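Local coordinates for outer membrane protein YopM (Yersinia pestis, PDB 1JL5) that acts as a type III secreted leucine-rich repeat effector, probably altering host cell physiology to promote bacterial survival in host tissues, at residues L259-T270 and S278-F289. Residues are numbered along the deposited sequence; the frame is centred on the assembly and turned at random.
Sequences LEALNVRDNYLT and SLTFLDVSENIF. With CA (calcium ion), chain B; CA (calcium ion), chain C.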
loop_
_atom_site.group_PDB
_atom_site.type_symbol
_atom_site.label_atom_id
_atom_site.label_comp_id
_atom_site.label_asym_id
_atom_site.label_seq_id
_atom_site.Cartn_x
_atom_site.Cartn_y
_atom_site.Cartn_z
ATOM N N LEU A 259 13.017 28.026 15.115
ATOM C CA LEU A 259 12.305 26.824 14.730
ATOM C C LEU A 259 13.112 26.083 13.680
ATOM O O LEU A 259 13.604 26.679 12.724
ATOM C CB LEU A 259 10.937 27.181 14.159
ATOM C CG LEU A 259 10.026 25.975 13.941
ATOM C CD1 LEU A 259 9.731 25.324 15.287
ATOM C CD2 LEU A 259 8.742 26.423 13.269
ATOM N N GLU A 260 13.251 24.779 13.860
ATOM C CA GLU A 260 14.002 23.973 12.907
ATOM C C GLU A 260 13.091 23.012 12.176
ATOM O O GLU A 260 13.274 22.731 10.994
ATOM C CB GLU A 260 15.067 23.172 13.632
ATOM C CG GLU A 260 16.189 24.011 14.182
ATOM C CD GLU A 260 17.070 23.219 15.104
ATOM O OE1 GLU A 260 17.318 22.035 14.808
ATOM O OE2 GLU A 260 17.520 23.780 16.120
ATOM N N ALA A 261 12.114 22.494 12.899
ATOM C CA ALA A 261 11.195 21.544 12.316
ATOM C C ALA A 261 9.778 21.995 12.546
ATOM O O ALA A 261 9.351 22.229 13.678
ATOM C CB ALA A 261 11.414 20.157 12.919
ATOM N N LEU A 262 9.052 22.137 11.453
ATOM C CA LEU A 262 7.673 22.542 11.538
ATOM C C LEU A 262 6.852 21.564 10.741
ATOM O O LEU A 262 7.002 21.448 9.528
ATOM C CB LEU A 262 7.472 23.947 10.976
ATOM C CG LEU A 262 6.011 24.398 10.965
ATOM C CD1 LEU A 262 5.465 24.413 12.383
ATOM C CD2 LEU A 262 5.900 25.766 10.327
ATOM N N ASN A 263 6.011 20.825 11.437
ATOM C CA ASN A 263 5.141 19.907 10.757
ATOM C C ASN A 263 3.745 20.370 11.096
ATOM O O ASN A 263 3.314 20.286 12.239
ATOM C CB ASN A 263 5.323 18.477 11.236
ATOM C CG ASN A 263 4.487 17.516 10.443
ATOM O OD1 ASN A 263 3.387 17.857 10.008
ATOM N ND2 ASN A 263 4.992 16.313 10.246
ATOM N N VAL A 264 3.056 20.902 10.100
ATOM C CA VAL A 264 1.696 21.360 10.300
ATOM C C VAL A 264 0.890 20.677 9.225
ATOM O O VAL A 264 -0.080 21.216 8.698
ATOM C CB VAL A 264 1.591 22.872 10.161
ATOM C CG1 VAL A 264 2.206 23.526 11.377
ATOM C CG2 VAL A 264 2.289 23.323 8.890
ATOM N N ARG A 265 1.335 19.474 8.903
ATOM C CA ARG A 265 0.694 18.664 7.898
ATOM C C ARG A 265 -0.777 18.577 8.226
ATOM O O ARG A 265 -1.169 18.456 9.383
ATOM C CB ARG A 265 1.300 17.263 7.881
ATOM C CG ARG A 265 0.511 16.240 7.086
ATOM C CD ARG A 265 1.239 14.913 7.122
ATOM N NE ARG A 265 0.444 13.802 6.610
ATOM C CZ ARG A 265 0.200 13.572 5.325
ATOM N NH1 ARG A 265 0.688 14.379 4.386
ATOM N NH2 ARG A 265 -0.529 12.518 4.976
ATOM N N ASP A 266 -1.581 18.651 7.182
ATOM C CA ASP A 266 -3.008 18.562 7.313
ATOM C C ASP A 266 -3.592 19.565 8.277
ATOM O O ASP A 266 -3.960 19.251 9.416
ATOM C CB ASP A 266 -3.428 17.161 7.732
ATOM C CG ASP A 266 -4.897 16.934 7.510
ATOM O OD1 ASP A 266 -5.586 17.920 7.177
ATOM O OD2 ASP A 266 -5.363 15.793 7.664
ATOM N N ASN A 267 -3.651 20.792 7.805
ATOM C CA ASN A 267 -4.244 21.869 8.551
ATOM C C ASN A 267 -4.882 22.688 7.469
ATOM O O ASN A 267 -5.014 22.222 6.345
ATOM C CB ASN A 267 -3.193 22.643 9.333
ATOM C CG ASN A 267 -2.910 22.003 10.671
ATOM O OD1 ASN A 267 -3.771 21.994 11.551
ATOM N ND2 ASN A 267 -1.714 21.437 10.827
ATOM N N TYR A 268 -5.271 23.904 7.779
ATOM C CA TYR A 268 -5.938 24.692 6.774
ATOM C C TYR A 268 -5.095 25.887 6.430
ATOM O O TYR A 268 -5.607 26.990 6.272
ATOM C CB TYR A 268 -7.289 25.136 7.311
ATOM C CG TYR A 268 -8.308 25.343 6.233
ATOM C CD1 TYR A 268 -8.765 24.269 5.474
ATOM C CD2 TYR A 268 -8.838 26.604 5.987
ATOM C CE1 TYR A 268 -9.735 24.446 4.498
ATOM C CE2 TYR A 268 -9.804 26.793 5.015
ATOM C CZ TYR A 268 -10.246 25.712 4.278
ATOM O OH TYR A 268 -11.201 25.898 3.322
ATOM N N LEU A 269 -3.796 25.659 6.308
ATOM C CA LEU A 269 -2.879 26.736 6.015
ATOM C C LEU A 269 -2.802 27.089 4.552
ATOM O O LEU A 269 -2.634 26.233 3.692
ATOM C CB LEU A 269 -1.489 26.382 6.523
ATOM C CG LEU A 269 -1.422 26.098 8.018
ATOM C CD1 LEU A 269 -0.013 25.668 8.370
ATOM C CD2 LEU A 269 -1.827 27.342 8.800
ATOM N N THR A 270 -2.925 28.374 4.280
ATOM C CA THR A 270 -2.842 28.879 2.927
ATOM C C THR A 270 -1.535 29.650 2.870
ATOM O O THR A 270 -0.961 29.882 1.809
ATOM C CB THR A 270 -3.992 29.842 2.632
ATOM O OG1 THR A 270 -3.948 30.224 1.255
ATOM C CG2 THR A 270 -3.865 31.088 3.491
ATOM N N SER A 278 16.260 28.965 10.501
ATOM C CA SER A 278 16.750 27.778 11.174
ATOM C C SER A 278 15.904 26.583 10.741
ATOM O O SER A 278 16.237 25.438 11.032
ATOM C CB SER A 278 16.628 27.965 12.677
ATOM O OG SER A 278 15.350 28.489 12.995
ATOM N N LEU A 279 14.808 26.857 10.042
ATOM C CA LEU A 279 13.909 25.794 9.606
ATOM C C LEU A 279 14.562 24.896 8.574
ATOM O O LEU A 279 14.882 25.326 7.464
ATOM C CB LEU A 279 12.625 26.388 9.034
ATOM C CG LEU A 279 11.424 25.444 9.025
ATOM C CD1 LEU A 279 11.084 25.042 10.458
ATOM C CD2 LEU A 279 10.240 26.135 8.370
ATOM N N THR A 280 14.754 23.640 8.945
ATOM C CA THR A 280 15.375 22.670 8.059
ATOM C C THR A 280 14.366 21.604 7.678
ATOM O O THR A 280 14.536 20.894 6.689
ATOM C CB THR A 280 16.542 21.982 8.750
ATOM O OG1 THR A 280 16.071 21.398 9.967
ATOM C CG2 THR A 280 17.642 22.989 9.068
ATOM N N PHE A 281 13.314 21.496 8.477
ATOM C CA PHE A 281 12.284 20.507 8.234
ATOM C C PHE A 281 10.939 21.198 8.202
ATOM O O PHE A 281 10.491 21.772 9.195
ATOM C CB PHE A 281 12.310 19.441 9.331
ATOM C CG PHE A 281 11.226 18.415 9.203
ATOM C CD1 PHE A 281 9.900 18.740 9.485
ATOM C CD2 PHE A 281 11.523 17.123 8.780
ATOM C CE1 PHE A 281 8.890 17.794 9.348
ATOM C CE2 PHE A 281 10.518 16.168 8.640
ATOM C CZ PHE A 281 9.199 16.505 8.925
ATOM N N LEU A 282 10.292 21.139 7.052
ATOM C CA LEU A 282 9.006 21.772 6.913
ATOM C C LEU A 282 7.999 20.847 6.264
ATOM O O LEU A 282 8.165 20.414 5.128
ATOM C CB LEU A 282 9.138 23.041 6.081
ATOM C CG LEU A 282 7.850 23.824 5.832
ATOM C CD1 LEU A 282 7.242 24.260 7.157
ATOM C CD2 LEU A 282 8.161 25.021 4.959
ATOM N N ASP A 283 6.951 20.531 6.998
ATOM C CA ASP A 283 5.922 19.696 6.436
ATOM C C ASP A 283 4.650 20.505 6.482
ATOM O O ASP A 283 4.081 20.719 7.543
ATOM C CB ASP A 283 5.733 18.412 7.229
ATOM C CG ASP A 283 4.786 17.457 6.538
ATOM O OD1 ASP A 283 3.865 17.936 5.845
ATOM O OD2 ASP A 283 4.949 16.236 6.687
ATOM N N VAL A 284 4.227 20.974 5.321
ATOM C CA VAL A 284 3.006 21.749 5.217
ATOM C C VAL A 284 2.102 20.985 4.275
ATOM O O VAL A 284 1.209 21.547 3.653
ATOM C CB VAL A 284 3.292 23.151 4.656
ATOM C CG1 VAL A 284 4.122 23.935 5.655
ATOM C CG2 VAL A 284 4.029 23.041 3.328
ATOM N N SER A 285 2.350 19.686 4.174
ATOM C CA SER A 285 1.558 18.849 3.299
ATOM C C SER A 285 0.129 18.877 3.796
ATOM O O SER A 285 -0.134 19.158 4.967
ATOM C CB SER A 285 2.079 17.414 3.312
ATOM O OG SER A 285 1.868 16.825 4.576
ATOM N N GLU A 286 -0.792 18.597 2.892
ATOM C CA GLU A 286 -2.202 18.577 3.226
ATOM C C GLU A 286 -2.703 19.841 3.867
ATOM O O GLU A 286 -3.400 19.815 4.871
ATOM C CB GLU A 286 -2.525 17.405 4.132
ATOM C CG GLU A 286 -2.635 16.103 3.387
ATOM C CD GLU A 286 -3.101 14.997 4.289
ATOM O OE1 GLU A 286 -4.202 15.114 4.862
ATOM O OE2 GLU A 286 -2.365 14.012 4.434
ATOM N N ASN A 287 -2.307 20.963 3.303
ATOM C CA ASN A 287 -2.823 22.211 3.780
ATOM C C ASN A 287 -3.467 22.761 2.548
ATOM O O ASN A 287 -3.812 21.997 1.649
ATOM C CB ASN A 287 -1.707 23.080 4.325
ATOM C CG ASN A 287 -1.454 22.793 5.774
ATOM O OD1 ASN A 287 -2.171 23.284 6.636
ATOM N ND2 ASN A 287 -0.462 21.958 6.055
ATOM N N ILE A 288 -3.639 24.063 2.465
ATOM C CA ILE A 288 -4.289 24.574 1.285
ATOM C C ILE A 288 -3.447 25.618 0.611
ATOM O O ILE A 288 -3.927 26.660 0.182
ATOM C CB ILE A 288 -5.687 25.100 1.634
ATOM C CG1 ILE A 288 -5.606 26.233 2.655
ATOM C CG2 ILE A 288 -6.498 23.965 2.239
ATOM C CD1 ILE A 288 -6.965 26.858 2.955
ATOM N N PHE A 289 -2.161 25.315 0.528
ATOM C CA PHE A 289 -1.219 26.200 -0.121
ATOM C C PHE A 289 -1.443 26.100 -1.611
ATOM O O PHE A 289 -1.521 25.003 -2.161
ATOM C CB PHE A 289 0.205 25.775 0.210
ATOM C CG PHE A 289 0.595 26.071 1.613
ATOM C CD1 PHE A 289 0.998 27.348 1.976
ATOM C CD2 PHE A 289 0.525 25.084 2.588
ATOM C CE1 PHE A 289 1.321 27.640 3.294
ATOM C CE2 PHE A 289 0.844 25.367 3.904
ATOM C CZ PHE A 289 1.244 26.648 4.258
HETATM CA CA CA B . -5.052 13.994 8.547
HETATM CA CA CA C . -7.318 18.296 5.805
HETATM O O HOH W 1 17.995 21.509 12.009
HETATM O O HOH W 2 -7.840 16.341 7.022
HETATM O O HOH W 3 -6.038 20.340 5.186
HETATM O O HOH W 4 -3.405 13.800 7.090
HETATM O O HOH W 5 -6.119 16.898 4.417
HETATM O O HOH W 6 -4.514 11.994 9.351
HETATM O O HOH W 7 -7.144 14.184 9.539
#
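Arg-265 reaches across to Ser-285 and Glu-286 where two successive leucine-rich repeats of YopM stack. Its CB lies 3.3 Å from Asp-283 OD1. CG and CD then run past Ser-285 OG, the chain extended as far as NE. A turn at the last torsion, chi4 76°, sets the guanidinium so that NH1 donates to Ser-285 OG at 2.7 Å, nearly in its own plane. NH2 forms a salt bridge with Glu-286 OE2, but the place of OE2 is less sure, so the closeness of this pair is doubtful. Ser-285 OG in turn donates to Asp-283 OD1, which also takes Ser-285 N in an Asx turn. Asn-263 makes the matching turn one repeat earlier, and its amide stacks on the Asp-283 carboxylate with the planes 22° apart.

Strands 261-263 and 281-283 pair in parallel, with Leu-262 and Leu-282 side by side in the core. Beyond them, Asn-287 ND2 and Asn-267 ND2 donate to Val-264 O from opposite faces of its plane, the former at 2.8 Å. Such asparagine-to-backbone bonds join successive turns in leucine-rich repeats. Ile-288 CD1 sits 3.5 Å from the Tyr-268 ring centroid, over its face.

Asp-266 OD2 binds one calcium ion at 2.0 Å, shared with Asn-246 and with Asn-326 of the second subunit. OD1 binds another at 2.2 Å, shared with Asn-307 O and Glu-308 of the second subunit. The chemistry implies that calcium joins two subunits here, probably also easing repulsion between Asp-266 and Glu-286.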